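PDB 3E0E: replication protein A, which probably binds DNA, this chain being one OB-fold domain cut from a longer archaeal replication protein. Local coordinates for residues Asn11-Ile16 with Ser73-Gln78. Numbering follows the deposited sequence.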
loop_
_atom_site.group_PDB
_atom_site.type_symbol
_atom_site.label_atom_id
_atom_site.label_comp_id
_atom_site.label_asym_id
_atom_site.label_seq_id
_atom_site.Cartn_x
_atom_site.Cartn_y
_atom_site.Cartn_z
ATOM N N ASN A 11 -8.807 -7.158 -9.705
ATOM C CA ASN A 11 -8.314 -6.990 -11.070
ATOM C C ASN A 11 -8.409 -5.543 -11.540
ATOM O O ASN A 11 -8.429 -5.261 -12.738
ATOM C CB ASN A 11 -9.083 -7.909 -12.024
ATOM C CG ASN A 11 -8.973 -9.375 -11.634
ATOM O OD1 ASN A 11 -7.876 -9.932 -11.566
ATOM N ND2 ASN A 11 -10.112 -10.006 -11.379
ATOM N N LEU A 12 -8.465 -4.630 -10.580
ATOM C CA LEU A 12 -8.540 -3.209 -10.869
ATOM C C LEU A 12 -7.200 -2.570 -10.556
ATOM O O LEU A 12 -6.549 -2.928 -9.577
ATOM C CB LEU A 12 -9.612 -2.545 -10.004
ATOM C CG LEU A 12 -9.563 -1.018 -9.937
ATOM C CD1 LEU A 12 -10.156 -0.427 -11.207
ATOM C CD2 LEU A 12 -10.334 -0.538 -8.718
ATOM N N SER A 13 -6.786 -1.629 -11.393
ATOM C CA SER A 13 -5.541 -0.917 -11.163
ATOM C C SER A 13 -5.898 0.542 -10.951
ATOM O O SER A 13 -6.560 1.155 -11.783
ATOM C CB SER A 13 -4.600 -1.072 -12.356
ATOM O OG SER A 13 -4.065 -2.385 -12.390
ATOM N N GLY A 14 -5.465 1.096 -9.827
ATOM C CA GLY A 14 -5.778 2.479 -9.545
ATOM C C GLY A 14 -4.907 3.065 -8.462
ATOM O O GLY A 14 -3.921 2.458 -8.035
ATOM N N THR A 15 -5.290 4.248 -8.002
ATOM C CA THR A 15 -4.538 4.948 -6.980
ATOM C C THR A 15 -5.466 5.334 -5.841
ATOM O O THR A 15 -6.617 5.696 -6.068
ATOM C CB THR A 15 -3.914 6.240 -7.558
ATOM O OG1 THR A 15 -3.103 5.916 -8.692
ATOM C CG2 THR A 15 -3.059 6.936 -6.516
ATOM N N ILE A 16 -4.965 5.235 -4.616
ATOM C CA ILE A 16 -5.732 5.627 -3.441
ATOM C C ILE A 16 -4.824 6.508 -2.598
ATOM O O ILE A 16 -3.603 6.347 -2.623
ATOM C CB ILE A 16 -6.172 4.420 -2.566
ATOM C CG1 ILE A 16 -4.948 3.616 -2.107
ATOM C CG2 ILE A 16 -7.168 3.557 -3.328
ATOM C CD1 ILE A 16 -5.278 2.547 -1.080
ATOM N N SER A 73 -0.362 3.608 -5.774
ATOM C CA SER A 73 -0.890 3.163 -7.056
ATOM C C SER A 73 -0.548 1.693 -7.216
ATOM O O SER A 73 0.578 1.290 -6.954
ATOM C CB SER A 73 -0.261 3.962 -8.197
ATOM O OG SER A 73 -0.516 5.345 -8.046
ATOM N N GLY A 74 -1.514 0.891 -7.640
ATOM C CA GLY A 74 -1.232 -0.518 -7.792
ATOM C C GLY A 74 -2.377 -1.334 -8.342
ATOM O O GLY A 74 -3.378 -0.789 -8.806
ATOM N N TYR A 75 -2.217 -2.651 -8.264
ATOM C CA TYR A 75 -3.192 -3.609 -8.766
ATOM C C TYR A 75 -3.903 -4.256 -7.587
ATOM O O TYR A 75 -3.261 -4.725 -6.652
ATOM C CB TYR A 75 -2.467 -4.679 -9.579
ATOM C CG TYR A 75 -3.374 -5.623 -10.324
ATOM C CD1 TYR A 75 -3.991 -5.232 -11.507
ATOM C CD2 TYR A 75 -3.607 -6.913 -9.851
ATOM C CE1 TYR A 75 -4.816 -6.102 -12.207
ATOM C CE2 TYR A 75 -4.433 -7.793 -10.543
ATOM C CZ TYR A 75 -5.031 -7.379 -11.720
ATOM O OH TYR A 75 -5.835 -8.248 -12.419
ATOM N N VAL A 76 -5.229 -4.287 -7.643
ATOM C CA VAL A 76 -6.035 -4.859 -6.571
ATOM C C VAL A 76 -6.344 -6.320 -6.859
ATOM O O VAL A 76 -6.766 -6.661 -7.959
ATOM C CB VAL A 76 -7.355 -4.077 -6.429
ATOM C CG1 VAL A 76 -8.192 -4.640 -5.293
ATOM C CG2 VAL A 76 -7.050 -2.607 -6.196
ATOM N N LYS A 77 -6.123 -7.178 -5.871
ATOM C CA LYS A 77 -6.386 -8.602 -6.023
ATOM C C LYS A 77 -6.889 -9.172 -4.708
ATOM O O LYS A 77 -6.816 -8.517 -3.668
ATOM C CB LYS A 77 -5.118 -9.324 -6.453
ATOM N N GLN A 78 -7.408 -10.394 -4.758
ATOM C CA GLN A 78 -7.906 -11.054 -3.561
ATOM C C GLN A 78 -6.746 -11.788 -2.893
ATOM O O GLN A 78 -5.993 -12.500 -3.554
ATOM C CB GLN A 78 -9.015 -12.037 -3.930
#
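Tyr75 sends its ring across to Asn11 because CG stands anti to the backbone N (chi1 -172°), while Ser13 turns OG back beside its own N and so meets the ring at its rim. Ser13 OG lies in the plane of the ring, 3.0 Å from Tyr75 CD1, an edge contact with an aromatic C-H. Further out, the phenol end comes up against Asn11: Tyr75 OH is 3.1 Å from Asn11 CA and 2.8 Å from Asn11 OD1. The Asn11 and Tyr75 side chains run side by side in the same direction, with amide and ring planes 58° apart.

On the same face of the sheet, Thr15 and Ser73 form a non-hydrogen-bonded antiparallel pair, where their hydroxyls meet side by side: Thr15 OG1 donates to Ser73 OG at 2.7 Å. Between these polar pairs the glycines face each other; Gly14 N donates to Gly74 O and Gly74 N to Gly14 O at 2.9 Å. Neither brings a side chain to the other face. There, Val76 CG2 packs 3.4 Å from Leu12 O, the same carbonyl that accepts from Val76 N. Val76 O is met by Asn11 N instead of Leu12 N, at 2.7 Å, in a more bent bond, 138° at the hydrogen.

The pairing joins the beginning of strand 12-29 to the end of strand 69-78 within the curled sheet of the OB fold. Leu12 packs on Tyr3 and Val76 on Leu8, while Thr15 bonds through its backbone to Tyr3 of the short parallel strand 2-3. Across strand 69-78, Tyr75 bonds to Ser86 of strand 83-87 and Ser73 to Asn89 of strand 89-92.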